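Putative O-GlcNAcase nagJ (Clostridium perfringens, PDB 6PV5) probably acts as a family 84 glycoside hydrolase with hexosaminidase activity, this chain being the part of a longer protein that holds the catalytic domain. Local coordinates at residues E232-P237 / E278-A283; N381-E386 / R425-E430; L401-P406 / G418-L423. All coordinates share one frame; numbering follows the deposited sequence.

Interaction 1: residues E232-P237 / E278-A283; sequences EKWREP and EADFKA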
# COMPACT_ATOMS: atom_id res chain seq x y z
N GLU A 232 1.08 -18.49 -19.03
CA GLU A 232 1.03 -19.19 -20.30
C GLU A 232 1.88 -20.47 -20.21
O GLU A 232 1.47 -21.53 -20.68
CB GLU A 232 1.58 -18.35 -21.46
CG GLU A 232 0.53 -17.52 -22.17
CD GLU A 232 0.44 -16.07 -21.70
OE1 GLU A 232 0.93 -15.76 -20.59
OE2 GLU A 232 -0.13 -15.25 -22.46
N LYS A 233 3.05 -20.34 -19.59
CA LYS A 233 3.96 -21.46 -19.41
C LYS A 233 4.01 -21.88 -17.95
O LYS A 233 5.09 -22.09 -17.41
CB LYS A 233 5.37 -21.01 -19.79
CG LYS A 233 5.58 -20.55 -21.22
CD LYS A 233 7.05 -20.28 -21.52
CE LYS A 233 7.27 -19.50 -22.80
NZ LYS A 233 6.99 -20.31 -24.01
N TRP A 234 2.85 -21.99 -17.28
CA TRP A 234 2.84 -22.30 -15.85
C TRP A 234 3.45 -23.67 -15.56
O TRP A 234 3.97 -23.89 -14.47
CB TRP A 234 1.44 -22.22 -15.24
CG TRP A 234 0.46 -23.18 -15.83
CD1 TRP A 234 -0.30 -22.97 -16.94
CD2 TRP A 234 0.13 -24.50 -15.35
NE1 TRP A 234 -1.11 -24.06 -17.17
CE2 TRP A 234 -0.86 -25.01 -16.21
CE3 TRP A 234 0.58 -25.29 -14.29
CZ2 TRP A 234 -1.41 -26.28 -16.04
CZ3 TRP A 234 0.02 -26.54 -14.11
CH2 TRP A 234 -0.96 -27.03 -14.98
N ARG A 235 3.35 -24.60 -16.52
CA ARG A 235 3.90 -25.94 -16.33
C ARG A 235 5.43 -25.91 -16.29
O ARG A 235 6.03 -26.75 -15.63
CB ARG A 235 3.40 -26.87 -17.43
CG ARG A 235 1.92 -27.17 -17.35
CD ARG A 235 1.52 -27.68 -18.72
NE ARG A 235 0.10 -27.97 -18.85
CZ ARG A 235 -0.81 -27.11 -19.31
NH1 ARG A 235 -0.44 -25.89 -19.68
NH2 ARG A 235 -2.07 -27.47 -19.40
N GLU A 236 6.04 -24.94 -16.99
CA GLU A 236 7.47 -24.96 -17.25
C GLU A 236 8.24 -24.32 -16.09
O GLU A 236 7.87 -23.26 -15.60
CB GLU A 236 7.79 -24.29 -18.58
CG GLU A 236 6.96 -24.81 -19.75
CD GLU A 236 7.31 -24.23 -21.11
OE1 GLU A 236 8.44 -23.67 -21.26
OE2 GLU A 236 6.46 -24.32 -22.03
N PRO A 237 9.33 -24.95 -15.62
CA PRO A 237 10.18 -24.35 -14.59
C PRO A 237 10.88 -23.09 -15.12
O PRO A 237 10.91 -22.87 -16.33
CB PRO A 237 11.19 -25.46 -14.28
CG PRO A 237 11.23 -26.30 -15.54
CD PRO A 237 9.80 -26.28 -16.04
N GLU A 278 -4.72 -35.63 -14.53
CA GLU A 278 -3.66 -36.16 -13.69
C GLU A 278 -2.31 -35.60 -14.13
O GLU A 278 -1.46 -35.33 -13.27
CB GLU A 278 -3.68 -37.69 -13.67
CG GLU A 278 -4.69 -38.27 -12.69
CD GLU A 278 -4.67 -37.69 -11.28
OE1 GLU A 278 -3.61 -37.72 -10.63
OE2 GLU A 278 -5.73 -37.21 -10.84
N ALA A 279 -2.11 -35.46 -15.44
CA ALA A 279 -0.86 -34.91 -15.98
C ALA A 279 -0.70 -33.45 -15.55
O ALA A 279 0.33 -33.07 -14.97
CB ALA A 279 -0.83 -35.05 -17.49
N ASP A 280 -1.74 -32.65 -15.80
CA ASP A 280 -1.75 -31.24 -15.43
C ASP A 280 -1.51 -31.09 -13.94
O ASP A 280 -0.72 -30.25 -13.53
CB ASP A 280 -2.98 -30.51 -15.97
CG ASP A 280 -2.78 -30.04 -17.40
OD1 ASP A 280 -1.61 -29.98 -17.84
OD2 ASP A 280 -3.79 -29.74 -18.08
N PHE A 281 -2.13 -31.96 -13.13
CA PHE A 281 -1.90 -31.91 -11.69
C PHE A 281 -0.44 -32.21 -11.34
O PHE A 281 0.11 -31.63 -10.40
CB PHE A 281 -2.90 -32.75 -10.89
CG PHE A 281 -2.82 -32.41 -9.42
CD1 PHE A 281 -1.91 -33.04 -8.59
CD2 PHE A 281 -3.58 -31.37 -8.89
CE1 PHE A 281 -1.78 -32.68 -7.26
CE2 PHE A 281 -3.45 -31.00 -7.56
CZ PHE A 281 -2.54 -31.64 -6.75
N LYS A 282 0.18 -33.16 -12.05
CA LYS A 282 1.58 -33.52 -11.79
C LYS A 282 2.49 -32.35 -12.19
O LYS A 282 3.40 -31.98 -11.45
CB LYS A 282 1.95 -34.83 -12.48
N ALA A 283 2.18 -31.76 -13.35
CA ALA A 283 2.84 -30.54 -13.81
C ALA A 283 2.83 -29.49 -12.69
O ALA A 283 3.89 -28.94 -12.36
CB ALA A 283 2.17 -30.04 -15.06
O HOH W 1 5.88 -28.90 -14.12

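Interaction 2: residues N381-E386 / R425-E430; sequences NGVSLE and RNLDEE. With EDO (1,2-ethanediol), chain D.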
# COMPACT_ATOMS: atom_id res chain seq x y z
N ASN A 381 -16.82 3.41 -3.43
CA ASN A 381 -17.03 3.97 -2.11
C ASN A 381 -16.42 3.06 -1.04
O ASN A 381 -17.00 2.91 0.04
CB ASN A 381 -18.52 4.19 -1.89
CG ASN A 381 -18.85 4.86 -0.57
OD1 ASN A 381 -18.02 5.54 0.01
ND2 ASN A 381 -20.08 4.65 -0.09
N GLY A 382 -15.24 2.48 -1.32
CA GLY A 382 -14.55 1.62 -0.37
C GLY A 382 -15.33 0.34 -0.04
O GLY A 382 -16.06 -0.18 -0.88
N VAL A 383 -15.15 -0.17 1.19
CA VAL A 383 -15.63 -1.48 1.59
C VAL A 383 -16.06 -1.35 3.04
O VAL A 383 -15.28 -0.93 3.90
CB VAL A 383 -14.57 -2.61 1.45
CG1 VAL A 383 -15.13 -3.94 1.93
CG2 VAL A 383 -14.02 -2.77 0.02
N SER A 384 -17.33 -1.66 3.29
CA SER A 384 -17.89 -1.54 4.63
C SER A 384 -17.80 -2.89 5.34
O SER A 384 -17.68 -3.94 4.70
CB SER A 384 -19.30 -1.10 4.52
OG SER A 384 -20.06 -2.19 4.02
N LEU A 385 -17.93 -2.87 6.68
CA LEU A 385 -17.98 -4.12 7.44
C LEU A 385 -19.08 -5.02 6.91
O LEU A 385 -18.86 -6.22 6.77
CB LEU A 385 -18.19 -3.84 8.94
CG LEU A 385 -18.14 -5.07 9.86
CD1 LEU A 385 -16.84 -5.85 9.68
CD2 LEU A 385 -18.26 -4.64 11.32
N GLU A 386 -20.24 -4.44 6.59
CA GLU A 386 -21.36 -5.26 6.14
C GLU A 386 -21.07 -5.89 4.78
O GLU A 386 -21.45 -7.03 4.57
CB GLU A 386 -22.68 -4.46 6.12
N ARG A 425 -13.02 0.90 9.33
CA ARG A 425 -12.13 0.87 10.49
C ARG A 425 -12.12 -0.50 11.17
O ARG A 425 -11.10 -0.89 11.73
CB ARG A 425 -12.56 1.97 11.47
CG ARG A 425 -11.77 2.02 12.77
CD ARG A 425 -12.17 3.18 13.67
NE ARG A 425 -12.49 4.40 12.93
CZ ARG A 425 -11.61 5.29 12.46
NH1 ARG A 425 -10.30 5.13 12.65
NH2 ARG A 425 -12.04 6.36 11.82
N ASN A 426 -13.23 -1.25 11.08
CA ASN A 426 -13.33 -2.53 11.76
C ASN A 426 -13.47 -3.69 10.77
O ASN A 426 -14.07 -4.71 11.11
CB ASN A 426 -14.51 -2.54 12.75
CG ASN A 426 -14.32 -1.53 13.85
OD1 ASN A 426 -15.11 -0.59 13.97
ND2 ASN A 426 -13.25 -1.67 14.61
N LEU A 427 -12.92 -3.51 9.56
CA LEU A 427 -12.87 -4.54 8.54
C LEU A 427 -12.20 -5.80 9.06
O LEU A 427 -12.51 -6.90 8.59
CB LEU A 427 -12.07 -4.02 7.35
CG LEU A 427 -12.56 -4.46 5.98
CD1 LEU A 427 -13.93 -3.88 5.71
CD2 LEU A 427 -11.57 -4.04 4.89
N ASP A 428 -11.24 -5.61 9.98
CA ASP A 428 -10.45 -6.70 10.55
C ASP A 428 -11.33 -7.76 11.22
O ASP A 428 -10.90 -8.90 11.39
CB ASP A 428 -9.30 -6.18 11.41
CG ASP A 428 -9.73 -5.40 12.64
OD1 ASP A 428 -10.89 -4.96 12.69
OD2 ASP A 428 -8.89 -5.22 13.54
N GLU A 429 -12.57 -7.42 11.57
CA GLU A 429 -13.49 -8.39 12.16
C GLU A 429 -13.84 -9.49 11.17
O GLU A 429 -14.13 -10.61 11.59
CB GLU A 429 -14.79 -7.70 12.61
CG GLU A 429 -14.59 -6.74 13.76
CD GLU A 429 -15.88 -6.14 14.31
OE1 GLU A 429 -16.96 -6.69 14.01
OE2 GLU A 429 -15.82 -5.11 15.03
N GLU A 430 -13.82 -9.19 9.86
CA GLU A 430 -14.26 -10.14 8.85
C GLU A 430 -13.16 -10.44 7.83
O GLU A 430 -13.33 -11.28 6.93
CB GLU A 430 -15.52 -9.63 8.14
CG GLU A 430 -16.74 -9.50 9.04
CD GLU A 430 -17.15 -10.77 9.79
OE1 GLU A 430 -17.01 -11.88 9.22
OE2 GLU A 430 -17.60 -10.65 10.96
C1 EDO D . -16.43 -16.43 9.68
O1 EDO D . -17.82 -16.26 9.44
C2 EDO D . -15.60 -15.21 9.52
O2 EDO D . -15.83 -14.18 10.48

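Interaction 3: residues L401-P406 / G418-L423; sequences LWWNYP and GPIYDL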
# COMPACT_ATOMS: atom_id res chain seq x y z
N LEU A 401 -8.74 -8.90 1.41
CA LEU A 401 -9.20 -7.87 0.50
C LEU A 401 -8.10 -7.50 -0.50
O LEU A 401 -7.04 -7.03 -0.11
CB LEU A 401 -9.67 -6.66 1.32
CG LEU A 401 -10.08 -5.43 0.49
CD1 LEU A 401 -11.27 -5.71 -0.45
CD2 LEU A 401 -10.38 -4.24 1.40
N TRP A 402 -8.35 -7.77 -1.78
CA TRP A 402 -7.50 -7.31 -2.86
C TRP A 402 -7.98 -5.90 -3.23
O TRP A 402 -9.07 -5.71 -3.77
CB TRP A 402 -7.62 -8.29 -4.02
CG TRP A 402 -6.93 -7.87 -5.28
CD1 TRP A 402 -7.09 -6.70 -5.96
CD2 TRP A 402 -6.02 -8.66 -6.07
NE1 TRP A 402 -6.33 -6.69 -7.10
CE2 TRP A 402 -5.67 -7.88 -7.20
CE3 TRP A 402 -5.46 -9.94 -5.92
CZ2 TRP A 402 -4.78 -8.34 -8.18
CZ3 TRP A 402 -4.61 -10.40 -6.90
CH2 TRP A 402 -4.28 -9.61 -8.01
N TRP A 403 -7.19 -4.90 -2.83
CA TRP A 403 -7.67 -3.53 -2.94
C TRP A 403 -7.09 -2.85 -4.18
O TRP A 403 -5.88 -2.63 -4.26
CB TRP A 403 -7.34 -2.76 -1.66
CG TRP A 403 -7.97 -1.40 -1.69
CD1 TRP A 403 -7.32 -0.21 -1.59
CD2 TRP A 403 -9.36 -1.11 -1.90
NE1 TRP A 403 -8.22 0.81 -1.69
CE2 TRP A 403 -9.47 0.30 -1.91
CE3 TRP A 403 -10.50 -1.89 -2.11
CZ2 TRP A 403 -10.70 0.94 -2.10
CZ3 TRP A 403 -11.71 -1.25 -2.28
CH2 TRP A 403 -11.80 0.14 -2.29
N ASN A 404 -7.98 -2.53 -5.12
CA ASN A 404 -7.59 -2.01 -6.43
C ASN A 404 -7.37 -0.49 -6.39
O ASN A 404 -8.06 0.28 -7.05
CB ASN A 404 -8.60 -2.41 -7.51
CG ASN A 404 -8.30 -3.78 -8.08
OD1 ASN A 404 -7.14 -4.12 -8.29
ND2 ASN A 404 -9.33 -4.59 -8.29
N TYR A 405 -6.37 -0.08 -5.62
CA TYR A 405 -5.90 1.30 -5.57
C TYR A 405 -4.54 1.25 -4.87
O TYR A 405 -4.41 0.52 -3.87
CB TYR A 405 -6.90 2.13 -4.77
CG TYR A 405 -6.60 3.60 -4.70
CD1 TYR A 405 -7.20 4.48 -5.59
CD2 TYR A 405 -5.70 4.10 -3.79
CE1 TYR A 405 -6.93 5.84 -5.54
CE2 TYR A 405 -5.43 5.45 -3.72
CZ TYR A 405 -6.04 6.33 -4.60
OH TYR A 405 -5.76 7.67 -4.56
N PRO A 406 -3.48 1.97 -5.32
CA PRO A 406 -3.56 2.97 -6.40
C PRO A 406 -3.58 2.56 -7.87
O PRO A 406 -3.55 3.43 -8.74
CB PRO A 406 -2.29 3.81 -6.14
CG PRO A 406 -1.29 2.82 -5.59
CD PRO A 406 -2.16 1.93 -4.70
N GLY A 418 -3.38 9.41 -3.63
CA GLY A 418 -4.09 9.62 -2.37
C GLY A 418 -3.95 8.49 -1.35
O GLY A 418 -3.38 7.43 -1.62
N PRO A 419 -4.52 8.67 -0.13
CA PRO A 419 -4.51 7.62 0.89
C PRO A 419 -5.56 6.55 0.58
O PRO A 419 -6.57 6.82 -0.09
CB PRO A 419 -4.89 8.38 2.17
CG PRO A 419 -5.81 9.47 1.67
CD PRO A 419 -5.21 9.90 0.34
N ILE A 420 -5.29 5.33 1.05
CA ILE A 420 -6.32 4.30 1.17
C ILE A 420 -7.53 4.92 1.85
O ILE A 420 -7.42 5.53 2.90
CB ILE A 420 -5.76 3.12 1.99
CG1 ILE A 420 -4.49 2.53 1.37
CG2 ILE A 420 -6.84 2.07 2.23
CD1 ILE A 420 -4.58 2.17 -0.11
N TYR A 421 -8.71 4.79 1.26
CA TYR A 421 -9.80 5.66 1.67
C TYR A 421 -11.09 4.85 1.72
O TYR A 421 -11.32 4.03 0.83
CB TYR A 421 -9.93 6.80 0.65
CG TYR A 421 -10.76 7.98 1.10
CD1 TYR A 421 -10.25 8.94 1.96
CD2 TYR A 421 -12.07 8.13 0.66
CE1 TYR A 421 -11.01 10.04 2.37
CE2 TYR A 421 -12.85 9.21 1.06
CZ TYR A 421 -12.31 10.15 1.91
OH TYR A 421 -13.09 11.20 2.29
N ASP A 422 -11.93 5.10 2.75
CA ASP A 422 -13.28 4.55 2.85
C ASP A 422 -13.21 3.04 3.09
O ASP A 422 -14.11 2.31 2.70
CB ASP A 422 -14.11 4.76 1.58
CG ASP A 422 -14.79 6.11 1.43
OD1 ASP A 422 -14.98 6.80 2.46
OD2 ASP A 422 -15.15 6.46 0.25
N LEU A 423 -12.13 2.54 3.70
CA LEU A 423 -12.14 1.15 4.13
C LEU A 423 -12.55 1.10 5.60
O LEU A 423 -12.05 1.86 6.42
CB LEU A 423 -10.77 0.52 3.92
CG LEU A 423 -10.28 0.36 2.48
CD1 LEU A 423 -9.08 -0.57 2.46
CD2 LEU A 423 -11.37 -0.15 1.54
O HOH W 2 -8.37 3.93 -1.74
O HOH W 3 -7.28 8.14 -2.17

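Interaction 1: residues E232-P237 / E278-A283
Arg235 meets Asp280 through a side chain that leaves its backbone with CG beside the N (chi1 -68°) and then runs extended from CG to NE. This carries the guanidinium alongside the helix, to the carboxylate of Asp280. Trp234 starts differently: its CG sits between the backbone N and the carbonyl carbon (chi1 62°), which lays the indole over the arm of Arg235. Arg235 CG lies 3.5 Å above the plane of the Trp234 ring, and the far end of the same ring reaches over the guanidinium. The two side chains run to the helix one over the other.

The salt bridge is uneven. Arg235 NE donates to Asp280 OD1 at 2.8 Å, within the guanidinium plane but from above the carboxylate plane. Arg235 NH2 adds weak bonds to both carboxylate oxygens, 3.0 Å to Asp280 OD1 and 3.1 Å to Asp280 OD2. The two flat groups are turned 53° apart, so the bridge is two-pronged but not coplanar. Asp280 OD2 also accepts from the backbone N of Lys271. The indole brings its edge to the helix backbone, with Trp234 CH2 3.5 Å from Asp280 O. One turn on, the Ala283 methyl packs against the arginine stem, CB to Arg235 CG at 3.7 Å. A water donates to both Arg235 O and Ala283 O and ties the two backbones together.

Asp269 holds the other polar ends: its carboxylate takes Trp234 NE1 and forms a second salt bridge with Arg235 NH1. This fixes both the indole and the guanidinium from a loop outside the two segments. The type I turn Lys233-Glu236 lies in the loop after the second strand of the (beta/alpha)8 barrel and is fastened to helix 274-294, which lies between strands 259-264 and 298-302.

Interaction 2: residues N381-E386 / R425-E430
Leu385 points its two methyls into the turn of 425-430 and crosses both glutamates there at about a right angle. With CG anti to the backbone N (chi1 -175°), the side chain extends to the turn and divides between its partners. Leu385 CD1 rests 3.3 Å from Asn426 O and 3.7 Å from Glu430 CG. Leu385 CD2 lies 3.6 Å from Glu429 OE1. The leucine therefore touches the stem of Glu430, and both the stem and the carboxylate of Glu429.

Leu427 comes in from the other segment. Leu427 CD1 lies 3.7 Å from Val383 O and 3.9 Å from Ser384 O, against the backbone. Leu427 CD1 also meets Val383 CG1 at 4.0 Å, the two side chains again crossing at about a right angle.

The setting is the (beta/alpha)8 barrel. Segment 381-386 leads into helix 385-395, whose N-cap is Ser384, and the short 3-10 segment 427-429 comes just before the eighth strand, 431-436. Val383 and Leu427 both also pack on Leu401 of the seventh strand, 399-403.

In Glu430, chi1 (-65°) sets CG against Leu385 CD1, and the bend at chi2 (-55°) turns the carboxylate. Its OE1 bonds to Ser392 OG on helix 385-395. Glu430 OE1 also accepts a hydrogen bond from 1,2-ethanediol O2 at 2.9 Å, the diol probably a remnant of the crystallisation liquor.

Interaction 3: residues L401-P406 / G418-L423
Leu423 sets a methyl on the indole of Trp403, where the seventh strand of the (beta/alpha)8 barrel meets the long loop that follows it. Leu423 CD2 sits 3.7 Å from the centroid of the six-membered ring of Trp403 and only 6° off its normal, a CH-pi contact over the face. The other branch of Leu423 points to the strand: its CD1 meets Leu401 CD2 at 4.0 Å, tip to tip. One branch of Leu423 thus rests on the ring and the other meets the second leucine.

Ile420 fills the next hollow. Ile420 CD1 lies at the edge of the Trp403 ring, 3.9 Å from Trp403 CD1, and also at the edge of the Tyr405 ring. The tryptophan and the isoleucine run antiparallel, alongside one another. Phe434 of strand 431-436 touches both Ile420 and Leu423.

Tyr405 reaches to the start of the loop segment; its chi1 of -176° stretches the ring away from its own backbone toward Gly418. The edge of the ring lies against Gly418 O. Tyr405 OH accepts a weak bond from Gly418 N at 3.1 Å and is also hydrogen-bonded to Thr491 O. The absence of a side chain at Gly418 lets the phenol come this close to the backbone. The peptide after Tyr405 is cis, and Pro406 CB lies over one face of the Tyr405 ring, toward its rim.

Two waters join the polar groups left between the side chains. One donates to Pro419 O and weakly to Tyr405 OH. The other lies in the indole plane and accepts from Trp403 NE1 and from Tyr421 N, 3.1 Å to each.

All three contacts lie in the beta-N-acetylglucosaminidase part of the chain. Interactions 2 and 3 are neighbours, with centres about 12 Å apart, and they touch. Val383 N lies 3.1 Å from Asp422 O, a probable hydrogen bond. Val383 CG2 packs 3.6 Å from Trp403 CZ3, so the indole that carries Leu423 also meets segment 381-386. Along the chain, both segments of interaction 3 fall between those of interaction 2. Interaction 1 stands apart: its centre is about 37 Å from that of interaction 2 and 34 Å from that of interaction 3. None of the three includes Asp305, the predicted proton donor; all lie away from it.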